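Local structure of alginate lyase (Aplysia kurodai, 5GMT) at residues E197-W209 with N267-G279. The protein is a polysaccharide lyase of family 14 that probably cleaves the glycosidic bonds of alginate, with specificity for its polymannuronate blocks. Sequence-based numbering, arbitrary orientation.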
# COMPACT_ATOMS: atom_id res chain seq x y z
N GLU A 197 -7.58 -5.65 4.58
CA GLU A 197 -8.35 -5.44 5.79
C GLU A 197 -7.40 -5.47 6.99
O GLU A 197 -6.65 -6.42 7.17
CB GLU A 197 -9.45 -6.49 5.96
CG GLU A 197 -10.22 -6.32 7.27
CD GLU A 197 -11.55 -7.06 7.31
OE1 GLU A 197 -11.83 -7.84 6.38
OE2 GLU A 197 -12.31 -6.86 8.29
N VAL A 198 -7.44 -4.41 7.78
CA VAL A 198 -6.49 -4.25 8.86
C VAL A 198 -7.22 -4.03 10.18
O VAL A 198 -8.04 -3.12 10.28
CB VAL A 198 -5.55 -3.04 8.62
CG1 VAL A 198 -4.61 -2.86 9.83
CG2 VAL A 198 -4.75 -3.23 7.34
N HIS A 199 -6.92 -4.86 11.17
CA HIS A 199 -7.42 -4.64 12.52
C HIS A 199 -6.20 -4.48 13.42
O HIS A 199 -5.41 -5.41 13.57
CB HIS A 199 -8.31 -5.81 12.99
CG HIS A 199 -9.59 -5.91 12.23
ND1 HIS A 199 -10.82 -5.89 12.85
CD2 HIS A 199 -9.84 -6.01 10.90
CE1 HIS A 199 -11.77 -5.97 11.94
NE2 HIS A 199 -11.20 -6.06 10.75
N ILE A 200 -6.03 -3.30 14.01
CA ILE A 200 -4.82 -3.06 14.77
C ILE A 200 -4.95 -3.74 16.12
O ILE A 200 -6.06 -4.07 16.55
CB ILE A 200 -4.50 -1.55 14.92
CG1 ILE A 200 -5.61 -0.80 15.65
CG2 ILE A 200 -4.24 -0.91 13.56
CD1 ILE A 200 -5.31 0.71 15.76
N ASN A 201 -3.82 -3.99 16.76
CA ASN A 201 -3.80 -4.74 18.01
C ASN A 201 -4.40 -4.02 19.20
O ASN A 201 -4.42 -2.79 19.27
CB ASN A 201 -2.37 -5.13 18.35
CG ASN A 201 -1.48 -3.91 18.55
OD1 ASN A 201 -1.19 -3.18 17.60
ND2 ASN A 201 -1.03 -3.69 19.80
N THR A 202 -4.89 -4.81 20.14
CA THR A 202 -5.09 -4.33 21.50
C THR A 202 -3.74 -3.91 22.04
O THR A 202 -2.76 -4.65 21.90
CB THR A 202 -5.67 -5.42 22.40
OG1 THR A 202 -6.81 -6.01 21.75
CG2 THR A 202 -6.08 -4.85 23.76
N VAL A 203 -3.66 -2.72 22.63
CA VAL A 203 -2.40 -2.30 23.23
C VAL A 203 -2.03 -3.30 24.31
O VAL A 203 -2.87 -3.70 25.11
CB VAL A 203 -2.49 -0.85 23.78
CG1 VAL A 203 -1.23 -0.47 24.54
CG2 VAL A 203 -2.71 0.10 22.63
N GLY A 204 -0.79 -3.77 24.28
CA GLY A 204 -0.32 -4.77 25.22
C GLY A 204 -0.38 -6.17 24.64
O GLY A 204 0.09 -7.12 25.26
N LYS A 205 -0.96 -6.30 23.45
CA LYS A 205 -1.09 -7.62 22.84
C LYS A 205 -0.59 -7.67 21.40
O LYS A 205 -0.44 -6.65 20.73
CB LYS A 205 -2.55 -8.08 22.88
CG LYS A 205 -3.17 -8.10 24.26
CD LYS A 205 -4.51 -8.81 24.24
CE LYS A 205 -5.29 -8.53 25.52
NZ LYS A 205 -4.41 -8.72 26.71
N THR A 206 -0.36 -8.88 20.92
CA THR A 206 -0.03 -9.11 19.52
C THR A 206 -1.21 -9.82 18.84
O THR A 206 -1.08 -10.96 18.36
CB THR A 206 1.28 -9.92 19.36
OG1 THR A 206 1.26 -11.07 20.22
CG2 THR A 206 2.50 -9.06 19.70
N ASP A 207 -2.34 -9.13 18.83
CA ASP A 207 -3.59 -9.69 18.32
C ASP A 207 -4.12 -8.91 17.12
O ASP A 207 -5.28 -9.06 16.72
CB ASP A 207 -4.64 -9.75 19.44
CG ASP A 207 -4.89 -8.41 20.11
OD1 ASP A 207 -4.28 -7.41 19.70
OD2 ASP A 207 -5.73 -8.36 21.03
N GLY A 208 -3.28 -8.07 16.53
CA GLY A 208 -3.70 -7.36 15.32
C GLY A 208 -3.59 -8.30 14.14
O GLY A 208 -2.93 -9.34 14.24
N TRP A 209 -4.22 -7.96 13.02
CA TRP A 209 -4.06 -8.77 11.81
C TRP A 209 -4.30 -8.00 10.53
O TRP A 209 -4.92 -6.93 10.52
CB TRP A 209 -5.00 -9.98 11.86
CG TRP A 209 -6.46 -9.68 12.13
CD1 TRP A 209 -7.05 -9.51 13.35
CD2 TRP A 209 -7.51 -9.58 11.16
NE1 TRP A 209 -8.40 -9.28 13.20
CE2 TRP A 209 -8.71 -9.32 11.86
CE3 TRP A 209 -7.56 -9.67 9.77
CZ2 TRP A 209 -9.94 -9.16 11.22
CZ3 TRP A 209 -8.79 -9.50 9.13
CH2 TRP A 209 -9.95 -9.25 9.85
N ASN A 267 -11.41 2.82 -8.70
CA ASN A 267 -12.31 2.14 -7.76
C ASN A 267 -11.70 1.99 -6.35
O ASN A 267 -11.73 0.90 -5.77
CB ASN A 267 -12.68 0.77 -8.34
CG ASN A 267 -13.90 0.16 -7.66
OD1 ASN A 267 -14.65 0.86 -6.98
ND2 ASN A 267 -14.10 -1.15 -7.86
N PHE A 268 -11.14 3.08 -5.83
CA PHE A 268 -10.70 3.14 -4.43
C PHE A 268 -11.87 3.13 -3.46
O PHE A 268 -12.89 3.78 -3.71
CB PHE A 268 -9.88 4.41 -4.18
CG PHE A 268 -8.55 4.44 -4.87
CD1 PHE A 268 -7.41 4.00 -4.22
CD2 PHE A 268 -8.44 4.93 -6.17
CE1 PHE A 268 -6.19 4.04 -4.86
CE2 PHE A 268 -7.21 4.98 -6.80
CZ PHE A 268 -6.08 4.54 -6.14
N GLN A 269 -11.73 2.42 -2.35
CA GLN A 269 -12.73 2.45 -1.27
C GLN A 269 -12.06 2.25 0.08
O GLN A 269 -11.14 1.44 0.21
CB GLN A 269 -13.77 1.34 -1.42
CG GLN A 269 -14.48 1.23 -2.74
CD GLN A 269 -15.39 0.01 -2.76
OE1 GLN A 269 -16.16 -0.21 -1.83
NE2 GLN A 269 -15.27 -0.79 -3.81
N ILE A 270 -12.54 2.98 1.09
CA ILE A 270 -12.13 2.70 2.45
C ILE A 270 -13.39 2.45 3.27
O ILE A 270 -14.28 3.30 3.33
CB ILE A 270 -11.30 3.85 3.06
CG1 ILE A 270 -9.92 3.90 2.39
CG2 ILE A 270 -11.13 3.64 4.55
CD1 ILE A 270 -9.05 5.05 2.88
N LEU A 271 -13.46 1.26 3.85
CA LEU A 271 -14.55 0.89 4.75
C LEU A 271 -14.05 0.75 6.17
O LEU A 271 -12.86 0.51 6.40
CB LEU A 271 -15.20 -0.43 4.32
CG LEU A 271 -15.72 -0.50 2.89
CD1 LEU A 271 -14.62 -1.01 1.96
CD2 LEU A 271 -16.93 -1.41 2.84
N THR A 272 -14.96 0.88 7.14
CA THR A 272 -14.62 0.70 8.54
C THR A 272 -15.50 -0.37 9.17
O THR A 272 -16.59 -0.06 9.66
CB THR A 272 -14.76 2.01 9.34
OG1 THR A 272 -16.09 2.53 9.17
CG2 THR A 272 -13.76 3.06 8.88
N PRO A 273 -15.04 -1.63 9.17
CA PRO A 273 -15.81 -2.69 9.81
C PRO A 273 -15.66 -2.62 11.32
O PRO A 273 -14.81 -1.87 11.82
CB PRO A 273 -15.16 -3.97 9.28
CG PRO A 273 -13.70 -3.56 9.10
CD PRO A 273 -13.72 -2.10 8.69
N SER A 274 -16.47 -3.39 12.04
CA SER A 274 -16.31 -3.49 13.48
C SER A 274 -14.96 -4.08 13.82
O SER A 274 -14.55 -5.08 13.24
CB SER A 274 -17.42 -4.35 14.09
OG SER A 274 -18.69 -3.76 13.90
N HIS A 275 -14.26 -3.45 14.77
CA HIS A 275 -12.96 -3.92 15.22
C HIS A 275 -13.07 -5.32 15.84
O HIS A 275 -13.89 -5.56 16.71
CB HIS A 275 -12.37 -2.94 16.23
CG HIS A 275 -10.92 -3.18 16.53
ND1 HIS A 275 -10.38 -2.97 17.78
CD2 HIS A 275 -9.91 -3.60 15.74
CE1 HIS A 275 -9.09 -3.25 17.75
NE2 HIS A 275 -8.78 -3.64 16.53
N ALA A 276 -12.25 -6.25 15.35
CA ALA A 276 -12.24 -7.61 15.89
C ALA A 276 -10.82 -8.16 15.90
O ALA A 276 -10.28 -8.52 14.86
CB ALA A 276 -13.15 -8.51 15.07
N VAL A 277 -10.21 -8.22 17.08
CA VAL A 277 -8.84 -8.72 17.15
C VAL A 277 -8.83 -10.24 17.21
O VAL A 277 -9.86 -10.87 17.48
CB VAL A 277 -8.11 -8.15 18.38
CG1 VAL A 277 -8.02 -6.63 18.27
CG2 VAL A 277 -8.82 -8.56 19.65
N VAL A 278 -7.67 -10.82 16.92
CA VAL A 278 -7.52 -12.27 16.96
C VAL A 278 -6.29 -12.63 17.78
O VAL A 278 -5.17 -12.35 17.37
CB VAL A 278 -7.40 -12.87 15.55
CG1 VAL A 278 -7.11 -14.36 15.64
CG2 VAL A 278 -8.68 -12.63 14.79
N GLY A 279 -6.53 -13.20 18.95
CA GLY A 279 -5.48 -13.58 19.87
C GLY A 279 -4.78 -14.88 19.51
O GLY A 279 -5.01 -15.50 18.46
OXT GLY A 279 -3.93 -15.33 20.27
O HOH W 1 -4.18 -11.73 14.88
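With CG of His199 anti to its own carbonyl carbon (chi1 -67°) and that of Trp209 wedged between backbone N and carbonyl carbon (chi1 52°), both rings meet the backbone of Ala276. Here the C-terminal tail, after leaving strand 261-272 of the concanavalin-like beta fold, runs across the beta hairpin formed by the antiparallel strands 191-199 and 208-216. The two rings grip the two polar atoms of one residue: Ala276 N donates to His199 ND1 (2.9 Å) close to the imidazole plane, while Trp209 NE1 gives a short, nearly straight bond to Ala276 O (2.6 Å, 164°) in the carbonyl plane. CZ2 of Trp209 also lies over one imidazole face, near its rim. At the other nitrogen of the imidazole, His199 NE2 donates to Glu197 OE2 (2.8 Å), close to the ring plane; the carboxylate oxygen is met on its anti side. The imidazole is thereby fixed in rotation by a bond at each nitrogen, and Pro273 CG packs beside this pair. His275 reaches the hairpin loop, its NE2 donating in the ring plane to Ile200 O (2.8 Å).

Further along, Val277 CG2 rests against Asp207 OD2 (3.4 Å). That carboxylate is held by Thr202, whose N and OG1 bind OD1 and OD2 respectively, each oxygen using its syn lone pair, which ties the loop together where Val277 packs on it. Beyond Val277 the chain end is held by Val278 N donating to Asp207 O (3.0 Å), and one water donates to both Gly208 O and Val278 O, 2.8 Å from each.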